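Local coordinates for protein polymerase X (Deinococcus radiodurans, PDB 2W9M) that probably extends DNA from deoxyribonucleoside triphosphates as a family X DNA polymerase, and carries a zinc-binding PHP domain consistent with phosphoester hydrolysis, at residues P93-V102 and L113-L124; M330-G341 and I513-L523. One frame throughout, in Å; residues are numbered along the deposited sequence.

Contact 1: residues P93-V102 and L113-L124; sequences PPGLLDLLGV and LWLAGIDSLERL
D119 O receives a CA-H...O contact from G95 CA at 3.1 Å, so the two backbones come close here. Apolar packing does the rest. L96 lays a methyl over one face of the W114 indole, with CD1 4.0 Å from the centroid of the six-membered ring, a CH-pi contact. CG of L96 is anti to the backbone N (chi1 -175°), which swings that methyl over the ring. P93 CG comes obliquely to W114 CZ2 at 3.9 Å. L99 forks: CD1 turns to I118 O and the edge of the indole, while CD2 meets L121 CD1 at 3.7 Å and L124 CD1 at 3.8 Å. D98 CB lies across the end of L121. S120 caps helix 121-130 by accepting from R123 N at OG, 3.3 Å. G117 ends helix 107-115 in a Schellman motif. The segments fall in a region matching a helix-hairpin-helix domain, and helix 94-99 packs against the bend between the other two helices. Helix 141-157 covers V102, L121 and L124, and helix 10-26 touches L96.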
loop_
_atom_site.group_PDB
_atom_site.type_symbol
_atom_site.label_atom_id
_atom_site.label_comp_id
_atom_site.label_asym_id
_atom_site.label_seq_id
_atom_site.Cartn_x
_atom_site.Cartn_y
_atom_site.Cartn_z
ATOM N N PRO A 93 -9.802 1.610 -4.867
ATOM C CA PRO A 93 -8.648 1.096 -4.125
ATOM C C PRO A 93 -7.862 0.106 -4.975
ATOM O O PRO A 93 -8.464 -0.612 -5.769
ATOM C CB PRO A 93 -9.288 0.361 -2.943
ATOM C CG PRO A 93 -10.673 0.896 -2.846
ATOM C CD PRO A 93 -11.076 1.219 -4.243
ATOM N N PRO A 94 -6.534 0.065 -4.805
ATOM C CA PRO A 94 -5.644 -0.821 -5.562
ATOM C C PRO A 94 -6.071 -2.286 -5.492
ATOM O O PRO A 94 -6.062 -2.975 -6.508
ATOM C CB PRO A 94 -4.299 -0.641 -4.859
ATOM C CG PRO A 94 -4.369 0.721 -4.274
ATOM C CD PRO A 94 -5.792 0.902 -3.849
ATOM N N GLY A 95 -6.434 -2.749 -4.302
ATOM C CA GLY A 95 -6.817 -4.135 -4.109
ATOM C C GLY A 95 -8.120 -4.507 -4.793
ATOM O O GLY A 95 -8.320 -5.659 -5.171
ATOM N N LEU A 96 -9.016 -3.538 -4.946
ATOM C CA LEU A 96 -10.268 -3.788 -5.639
ATOM C C LEU A 96 -10.022 -3.902 -7.138
ATOM O O LEU A 96 -10.611 -4.751 -7.808
ATOM C CB LEU A 96 -11.282 -2.683 -5.358
ATOM C CG LEU A 96 -12.674 -2.926 -5.949
ATOM C CD1 LEU A 96 -13.468 -3.847 -5.044
ATOM C CD2 LEU A 96 -13.403 -1.613 -6.141
ATOM N N LEU A 97 -9.154 -3.040 -7.661
ATOM C CA LEU A 97 -8.765 -3.098 -9.069
ATOM C C LEU A 97 -8.163 -4.459 -9.398
ATOM O O LEU A 97 -8.300 -4.954 -10.517
ATOM C CB LEU A 97 -7.759 -1.992 -9.399
ATOM C CG LEU A 97 -8.268 -0.559 -9.239
ATOM C CD1 LEU A 97 -7.184 0.440 -9.626
ATOM C CD2 LEU A 97 -9.530 -0.357 -10.064
ATOM N N ASP A 98 -7.496 -5.056 -8.412
ATOM C CA ASP A 98 -6.907 -6.380 -8.558
ATOM C C ASP A 98 -7.962 -7.478 -8.615
ATOM O O ASP A 98 -7.942 -8.319 -9.514
ATOM C CB ASP A 98 -5.939 -6.659 -7.413
ATOM C CG ASP A 98 -4.577 -6.023 -7.631
ATOM O OD1 ASP A 98 -4.267 -5.645 -8.786
ATOM O OD2 ASP A 98 -3.812 -5.910 -6.648
ATOM N N LEU A 99 -8.878 -7.467 -7.650
ATOM C CA LEU A 99 -9.955 -8.451 -7.593
ATOM C C LEU A 99 -10.788 -8.434 -8.872
ATOM O O LEU A 99 -11.295 -9.469 -9.301
ATOM C CB LEU A 99 -10.856 -8.205 -6.379
ATOM C CG LEU A 99 -10.215 -8.326 -4.997
ATOM C CD1 LEU A 99 -11.287 -8.269 -3.912
ATOM C CD2 LEU A 99 -9.410 -9.612 -4.895
ATOM N N LEU A 100 -10.924 -7.253 -9.472
ATOM C CA LEU A 100 -11.675 -7.099 -10.716
ATOM C C LEU A 100 -10.967 -7.776 -11.888
ATOM O O LEU A 100 -11.507 -7.853 -12.991
ATOM C CB LEU A 100 -11.907 -5.619 -11.030
ATOM C CG LEU A 100 -12.872 -4.867 -10.116
ATOM C CD1 LEU A 100 -12.780 -3.377 -10.371
ATOM C CD2 LEU A 100 -14.281 -5.355 -10.327
ATOM N N GLY A 101 -9.756 -8.266 -11.644
ATOM C CA GLY A 101 -8.993 -8.958 -12.667
ATOM C C GLY A 101 -8.932 -10.459 -12.448
ATOM O O GLY A 101 -8.344 -11.188 -13.249
ATOM N N VAL A 102 -9.536 -10.921 -11.356
ATOM C CA VAL A 102 -9.599 -12.348 -11.055
ATOM C C VAL A 102 -10.717 -13.020 -11.849
ATOM O O VAL A 102 -11.901 -12.837 -11.552
ATOM C CB VAL A 102 -9.841 -12.599 -9.555
ATOM C CG1 VAL A 102 -9.907 -14.090 -9.266
ATOM C CG2 VAL A 102 -8.758 -11.939 -8.726
ATOM N N LEU A 113 -16.828 -10.305 -0.882
ATOM C CA LEU A 113 -15.447 -10.442 -0.431
ATOM C C LEU A 113 -15.040 -9.174 0.316
ATOM O O LEU A 113 -14.460 -9.235 1.403
ATOM C CB LEU A 113 -14.497 -10.691 -1.610
ATOM C CG LEU A 113 -14.599 -12.025 -2.357
ATOM C CD1 LEU A 113 -13.575 -12.084 -3.478
ATOM C CD2 LEU A 113 -14.414 -13.193 -1.413
ATOM N N TRP A 114 -15.367 -8.025 -0.270
ATOM C CA TRP A 114 -15.054 -6.736 0.337
ATOM C C TRP A 114 -15.701 -6.617 1.717
ATOM O O TRP A 114 -15.035 -6.249 2.686
ATOM C CB TRP A 114 -15.511 -5.588 -0.571
ATOM C CG TRP A 114 -14.722 -4.332 -0.405
ATOM C CD1 TRP A 114 -15.106 -3.202 0.255
ATOM C CD2 TRP A 114 -13.400 -4.076 -0.912
ATOM N NE1 TRP A 114 -14.106 -2.257 0.191
ATOM C CE2 TRP A 114 -13.055 -2.767 -0.515
ATOM C CE3 TRP A 114 -12.486 -4.826 -1.655
ATOM C CZ2 TRP A 114 -11.821 -2.193 -0.845
ATOM C CZ3 TRP A 114 -11.265 -4.255 -1.978
ATOM C CH2 TRP A 114 -10.944 -2.951 -1.573
ATOM N N LEU A 115 -16.990 -6.941 1.811
ATOM C CA LEU A 115 -17.696 -6.839 3.085
ATOM C C LEU A 115 -17.181 -7.865 4.089
ATOM O O LEU A 115 -17.371 -7.714 5.296
ATOM C CB LEU A 115 -19.204 -7.000 2.893
ATOM C CG LEU A 115 -19.914 -5.958 2.022
ATOM C CD1 LEU A 115 -21.379 -6.320 1.881
ATOM C CD2 LEU A 115 -19.754 -4.552 2.583
ATOM N N ALA A 116 -16.520 -8.903 3.588
ATOM C CA ALA A 116 -15.952 -9.939 4.447
ATOM C C ALA A 116 -14.519 -9.615 4.876
ATOM O O ALA A 116 -13.896 -10.385 5.609
ATOM C CB ALA A 116 -16.000 -11.286 3.750
ATOM N N GLY A 117 -13.997 -8.484 4.408
ATOM C CA GLY A 117 -12.670 -8.037 4.793
ATOM C C GLY A 117 -11.545 -8.536 3.901
ATOM O O GLY A 117 -10.370 -8.467 4.276
ATOM N N ILE A 118 -11.901 -9.046 2.724
ATOM C CA ILE A 118 -10.907 -9.514 1.762
ATOM C C ILE A 118 -10.698 -8.447 0.692
ATOM O O ILE A 118 -11.543 -8.257 -0.181
ATOM C CB ILE A 118 -11.324 -10.848 1.129
ATOM C CG1 ILE A 118 -11.504 -11.903 2.223
ATOM C CG2 ILE A 118 -10.287 -11.299 0.112
ATOM C CD1 ILE A 118 -11.977 -13.241 1.718
ATOM N N ASP A 119 -9.562 -7.761 0.762
ATOM C CA ASP A 119 -9.355 -6.540 -0.006
ATOM C C ASP A 119 -8.163 -6.580 -0.961
ATOM O O ASP A 119 -7.844 -5.569 -1.585
ATOM C CB ASP A 119 -9.177 -5.356 0.948
ATOM C CG ASP A 119 -7.864 -5.419 1.717
ATOM O OD1 ASP A 119 -7.355 -6.542 1.936
ATOM O OD2 ASP A 119 -7.339 -4.348 2.102
ATOM N N SER A 120 -7.494 -7.725 -1.071
ATOM C CA SER A 120 -6.355 -7.828 -1.983
ATOM C C SER A 120 -6.112 -9.246 -2.470
ATOM O O SER A 120 -6.604 -10.207 -1.886
ATOM C CB SER A 120 -5.084 -7.268 -1.335
ATOM O OG SER A 120 -4.669 -8.064 -0.238
ATOM N N LEU A 121 -5.353 -9.365 -3.552
ATOM C CA LEU A 121 -4.986 -10.664 -4.095
ATOM C C LEU A 121 -4.346 -11.552 -3.036
ATOM O O LEU A 121 -4.692 -12.727 -2.895
ATOM C CB LEU A 121 -4.028 -10.488 -5.273
ATOM C CG LEU A 121 -4.686 -10.626 -6.645
ATOM C CD1 LEU A 121 -6.164 -10.274 -6.576
ATOM C CD2 LEU A 121 -3.953 -9.788 -7.677
ATOM N N GLU A 122 -3.408 -10.981 -2.293
ATOM C CA GLU A 122 -2.709 -11.726 -1.256
ATOM C C GLU A 122 -3.650 -12.195 -0.148
ATOM O O GLU A 122 -3.571 -13.337 0.303
ATOM C CB GLU A 122 -1.575 -10.882 -0.672
ATOM C CG GLU A 122 -1.031 -11.403 0.642
ATOM C CD GLU A 122 -0.581 -12.849 0.558
ATOM O OE1 GLU A 122 -0.548 -13.512 1.614
ATOM O OE2 GLU A 122 -0.269 -13.325 -0.556
ATOM N N ARG A 123 -4.534 -11.304 0.289
ATOM C CA ARG A 123 -5.505 -11.622 1.334
ATOM C C ARG A 123 -6.559 -12.628 0.845
ATOM O O ARG A 123 -7.085 -13.420 1.630
ATOM C CB ARG A 123 -6.169 -10.336 1.839
ATOM C CG ARG A 123 -7.295 -10.544 2.832
ATOM C CD ARG A 123 -6.773 -10.885 4.217
ATOM N NE ARG A 123 -7.867 -11.046 5.172
ATOM C CZ ARG A 123 -8.464 -12.204 5.447
ATOM N NH1 ARG A 123 -8.070 -13.320 4.845
ATOM N NH2 ARG A 123 -9.454 -12.243 6.328
ATOM N N LEU A 124 -6.859 -12.590 -0.452
ATOM C CA LEU A 124 -7.749 -13.565 -1.069
ATOM C C LEU A 124 -7.070 -14.926 -1.060
ATOM O O LEU A 124 -7.700 -15.946 -0.777
ATOM C CB LEU A 124 -8.065 -13.170 -2.512
ATOM C CG LEU A 124 -9.451 -13.469 -3.096
ATOM C CD1 LEU A 124 -9.404 -13.392 -4.618
ATOM C CD2 LEU A 124 -9.990 -14.814 -2.652
#

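Contact 2: residues M330-G341 and I513-L523; sequences MIHTHSTWSDGG and INTDAHVPGGL. With ZN (zinc ion), chain D; ZN (zinc ion), chain C.
Metal bonds dominate the pairing of H332, H334 and D339 with D516 and H518. One zinc ion takes H332 NE2 at 2.3 Å, H334 NE2 at 2.3 Å and D516 OD1 at 2.4 Å; E401 completes its protein ligands. With chi1 at -172°, the H332 ring extends away from its backbone N, and NE2 meets the zinc ion. D516 OD1 lies over one face of that ring but near the plane of the H334 ring, at its edge. A second zinc ion is held by both carboxylate oxygens of D339 and by H518 NE2 at 2.1 Å, with H364 as a further ligand. The D339 carboxylate stands steeply to the H518 ring, at 74°. A third zinc ion, bound by E401, H428 and H456, lies close to D516.

The rings of H334 and H518 form an offset stack, centroids 4.1 Å apart and planes at 8°. They serve different zinc ions.

Two backbone hydrogen bonds join the loops. H334 N donates to A517 O at 2.7 Å, and G341 N donates to H518 O at 2.8 Å. Nearer the strands, water 1 donates to I331 O and accepts from T515 N.

Apolar contacts are few. T333 CG2 meets L523 CD2 at 3.9 Å, and M330 CB lies near the same methyl. The I331 CG1 methylene packs on the N514 amide.

E487 accepts from H332 ND1 and N514 ND2, which would fix the rotation of the H332 ring.

Outermost strands 329-333 and 511-514 meet here, consistent with closure of the distorted (beta/alpha)7 barrel of PHP domains. The three-zinc centre is consistent with phosphoester hydrolysis.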
loop_
_atom_site.group_PDB
_atom_site.type_symbol
_atom_site.label_atom_id
_atom_site.label_comp_id
_atom_site.label_asym_id
_atom_site.label_seq_id
_atom_site.Cartn_x
_atom_site.Cartn_y
_atom_site.Cartn_z
ATOM N N MET A 330 -4.282 5.934 14.170
ATOM C CA MET A 330 -4.430 5.308 12.858
ATOM C C MET A 330 -5.361 6.121 11.964
ATOM O O MET A 330 -6.562 5.859 11.897
ATOM C CB MET A 330 -4.943 3.874 13.004
ATOM C CG MET A 330 -3.967 2.941 13.708
ATOM S SD MET A 330 -2.716 2.243 12.607
ATOM C CE MET A 330 -1.736 3.691 12.209
ATOM N N ILE A 331 -4.804 7.109 11.274
ATOM C CA ILE A 331 -5.628 8.036 10.507
ATOM C C ILE A 331 -5.690 7.680 9.026
ATOM O O ILE A 331 -4.951 6.812 8.549
ATOM C CB ILE A 331 -5.163 9.500 10.672
ATOM C CG1 ILE A 331 -3.793 9.709 10.023
ATOM C CG2 ILE A 331 -5.151 9.892 12.149
ATOM C CD1 ILE A 331 -3.305 11.150 10.074
ATOM N N HIS A 332 -6.586 8.360 8.316
ATOM C CA HIS A 332 -6.850 8.085 6.911
ATOM C C HIS A 332 -7.307 6.640 6.698
ATOM O O HIS A 332 -6.608 5.833 6.097
ATOM C CB HIS A 332 -5.626 8.422 6.053
ATOM C CG HIS A 332 -5.886 8.350 4.585
ATOM N ND1 HIS A 332 -4.872 8.355 3.646
ATOM C CD2 HIS A 332 -7.039 8.252 3.887
ATOM C CE1 HIS A 332 -5.394 8.276 2.440
ATOM N NE2 HIS A 332 -6.712 8.211 2.554
ATOM N N THR A 333 -8.492 6.327 7.210
ATOM C CA THR A 333 -9.100 5.019 7.022
ATOM C C THR A 333 -10.453 5.208 6.340
ATOM O O THR A 333 -11.034 6.290 6.404
ATOM C CB THR A 333 -9.315 4.308 8.361
ATOM O OG1 THR A 333 -10.207 5.085 9.168
ATOM C CG2 THR A 333 -7.994 4.137 9.100
ATOM N N HIS A 334 -10.953 4.167 5.680
ATOM C CA HIS A 334 -12.235 4.262 4.984
ATOM C C HIS A 334 -13.279 3.323 5.574
ATOM O O HIS A 334 -12.948 2.269 6.112
ATOM C CB HIS A 334 -12.063 4.007 3.483
ATOM C CG HIS A 334 -11.255 5.057 2.789
ATOM N ND1 HIS A 334 -11.824 6.064 2.041
ATOM C CD2 HIS A 334 -9.916 5.265 2.743
ATOM C CE1 HIS A 334 -10.874 6.846 1.560
ATOM N NE2 HIS A 334 -9.707 6.381 1.974
ATOM N N SER A 335 -14.542 3.724 5.472
ATOM C CA SER A 335 -15.644 2.957 6.034
ATOM C C SER A 335 -16.716 2.689 4.987
ATOM O O SER A 335 -16.594 3.087 3.827
ATOM C CB SER A 335 -16.274 3.716 7.202
ATOM O OG SER A 335 -17.050 4.812 6.736
ATOM N N THR A 336 -17.780 2.025 5.419
ATOM C CA THR A 336 -18.935 1.754 4.573
ATOM C C THR A 336 -19.560 3.022 3.976
ATOM O O THR A 336 -20.154 2.973 2.898
ATOM C CB THR A 336 -19.985 0.939 5.348
ATOM O OG1 THR A 336 -19.809 -0.452 5.047
ATOM C CG2 THR A 336 -21.393 1.363 4.967
ATOM N N TRP A 337 -19.413 4.151 4.670
ATOM C CA TRP A 337 -19.891 5.440 4.165
ATOM C C TRP A 337 -19.330 5.759 2.779
ATOM O O TRP A 337 -19.988 6.403 1.962
ATOM C CB TRP A 337 -19.515 6.571 5.129
ATOM C CG TRP A 337 -20.329 6.592 6.373
ATOM C CD1 TRP A 337 -20.080 5.912 7.530
ATOM C CD2 TRP A 337 -21.532 7.332 6.592
ATOM N NE1 TRP A 337 -21.054 6.184 8.458
ATOM C CE2 TRP A 337 -21.962 7.052 7.905
ATOM C CE3 TRP A 337 -22.290 8.206 5.806
ATOM C CZ2 TRP A 337 -23.116 7.613 8.449
ATOM C CZ3 TRP A 337 -23.439 8.762 6.348
ATOM C CH2 TRP A 337 -23.839 8.463 7.656
ATOM N N SER A 338 -18.104 5.314 2.526
ATOM C CA SER A 338 -17.426 5.588 1.266
ATOM C C SER A 338 -17.296 4.296 0.456
ATOM O O SER A 338 -18.296 3.685 0.069
ATOM C CB SER A 338 -16.042 6.179 1.546
ATOM O OG SER A 338 -15.572 6.940 0.454
ATOM N N ASP A 339 -16.056 3.878 0.213
ATOM C CA ASP A 339 -15.796 2.629 -0.484
ATOM C C ASP A 339 -15.085 1.612 0.409
ATOM O O ASP A 339 -14.373 0.744 -0.079
ATOM C CB ASP A 339 -15.007 2.875 -1.771
ATOM C CG ASP A 339 -13.623 3.444 -1.515
ATOM O OD1 ASP A 339 -13.352 3.880 -0.376
ATOM O OD2 ASP A 339 -12.799 3.458 -2.459
ATOM N N GLY A 340 -15.291 1.720 1.717
ATOM C CA GLY A 340 -14.774 0.737 2.653
ATOM C C GLY A 340 -15.719 -0.440 2.796
ATOM O O GLY A 340 -16.809 -0.444 2.220
ATOM N N GLY A 341 -15.310 -1.442 3.566
ATOM C CA GLY A 341 -16.108 -2.646 3.722
ATOM C C GLY A 341 -16.626 -2.879 5.131
ATOM O O GLY A 341 -17.323 -3.859 5.391
ATOM N N ILE A 513 2.451 8.061 8.753
ATOM C CA ILE A 513 2.374 6.698 8.241
ATOM C C ILE A 513 0.933 6.208 8.318
ATOM O O ILE A 513 0.470 5.773 9.369
ATOM C CB ILE A 513 3.308 5.743 9.008
ATOM C CG1 ILE A 513 4.732 6.298 9.028
ATOM C CG2 ILE A 513 3.309 4.363 8.371
ATOM C CD1 ILE A 513 5.692 5.492 9.888
ATOM N N ASN A 514 0.231 6.292 7.192
ATOM C CA ASN A 514 -1.200 5.990 7.134
ATOM C C ASN A 514 -1.497 4.752 6.294
ATOM O O ASN A 514 -0.960 4.594 5.198
ATOM C CB ASN A 514 -1.968 7.187 6.569
ATOM C CG ASN A 514 -1.771 8.460 7.394
ATOM O OD1 ASN A 514 -1.261 8.418 8.518
ATOM N ND2 ASN A 514 -2.177 9.597 6.835
ATOM N N THR A 515 -2.365 3.887 6.805
ATOM C CA THR A 515 -2.662 2.614 6.156
ATOM C C THR A 515 -3.615 2.753 4.964
ATOM O O THR A 515 -3.587 1.936 4.038
ATOM C CB THR A 515 -3.279 1.628 7.156
ATOM O OG1 THR A 515 -4.481 2.193 7.700
ATOM C CG2 THR A 515 -2.312 1.340 8.287
ATOM N N ASP A 516 -4.460 3.781 4.989
ATOM C CA ASP A 516 -5.492 3.945 3.971
ATOM C C ASP A 516 -6.389 2.710 3.928
ATOM O O ASP A 516 -6.847 2.297 2.861
ATOM C CB ASP A 516 -4.858 4.192 2.599
ATOM C CG ASP A 516 -5.808 4.876 1.632
ATOM O OD1 ASP A 516 -6.992 5.042 1.982
ATOM O OD2 ASP A 516 -5.373 5.248 0.520
ATOM N N ALA A 517 -6.636 2.126 5.097
ATOM C CA ALA A 517 -7.420 0.894 5.207
ATOM C C ALA A 517 -8.852 1.026 4.682
ATOM O O ALA A 517 -9.597 1.916 5.090
ATOM C CB ALA A 517 -7.435 0.406 6.654
ATOM N N HIS A 518 -9.232 0.129 3.779
ATOM C CA HIS A 518 -10.607 0.067 3.296
ATOM C C HIS A 518 -11.354 -1.096 3.947
ATOM O O HIS A 518 -12.513 -1.362 3.642
ATOM C CB HIS A 518 -10.624 -0.062 1.776
ATOM C CG HIS A 518 -10.319 1.219 1.069
ATOM N ND1 HIS A 518 -9.050 1.752 1.015
ATOM C CD2 HIS A 518 -11.118 2.081 0.399
ATOM C CE1 HIS A 518 -9.080 2.885 0.336
ATOM N NE2 HIS A 518 -10.324 3.109 -0.046
ATOM N N VAL A 519 -10.668 -1.759 4.866
ATOM C CA VAL A 519 -11.142 -2.974 5.500
ATOM C C VAL A 519 -10.361 -3.114 6.807
ATOM O O VAL A 519 -9.232 -2.645 6.897
ATOM C CB VAL A 519 -10.901 -4.184 4.563
ATOM C CG1 VAL A 519 -10.259 -5.351 5.304
ATOM C CG2 VAL A 519 -12.196 -4.591 3.875
ATOM N N PRO A 520 -10.965 -3.734 7.833
ATOM C CA PRO A 520 -10.308 -3.812 9.146
ATOM C C PRO A 520 -8.899 -4.416 9.078
ATOM O O PRO A 520 -7.982 -3.938 9.746
ATOM C CB PRO A 520 -11.242 -4.721 9.954
ATOM C CG PRO A 520 -12.555 -4.613 9.279
ATOM C CD PRO A 520 -12.270 -4.414 7.825
ATOM N N GLY A 521 -8.730 -5.457 8.273
ATOM C CA GLY A 521 -7.433 -6.088 8.126
ATOM C C GLY A 521 -6.426 -5.161 7.477
ATOM O O GLY A 521 -5.221 -5.386 7.560
ATOM N N GLY A 522 -6.925 -4.115 6.828
ATOM C CA GLY A 522 -6.076 -3.139 6.170
ATOM C C GLY A 522 -5.224 -2.359 7.155
ATOM O O GLY A 522 -4.219 -1.754 6.780
ATOM N N LEU A 523 -5.627 -2.377 8.422
ATOM C CA LEU A 523 -4.901 -1.668 9.472
ATOM C C LEU A 523 -3.575 -2.352 9.783
ATOM O O LEU A 523 -2.678 -1.747 10.369
ATOM C CB LEU A 523 -5.755 -1.563 10.740
ATOM C CG LEU A 523 -7.050 -0.750 10.612
ATOM C CD1 LEU A 523 -7.959 -0.980 11.808
ATOM C CD2 LEU A 523 -6.749 0.733 10.441
HETATM ZN ZN ZN D . -7.780 7.051 0.927
HETATM ZN ZN ZN C . -11.083 4.527 -1.385
HETATM O O HOH W 1 -4.008 4.428 9.226
#

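Both contacts are buried, but their chemistry differs. Contact 1 is mainly apolar packing between helices close in sequence. Contact 2 brings together the first and last strands of the seven-stranded parallel sheet, 329-333 and 511-514. There a water links the chains near the strand ends, and zinc ions join residues at and beyond those ends. The centres of the contacts lie about 13 Å apart, and the two meet directly. W114 NE1 probably donates a hydrogen bond to D339 O, at 3.0 Å. P93 lies against the metal ligands D339 and H518, with CG 3.5 Å from H518 CD2. V519 CG1 packs on G117 O. Thus the helical region of contact 1 covers part of the zinc site of contact 2.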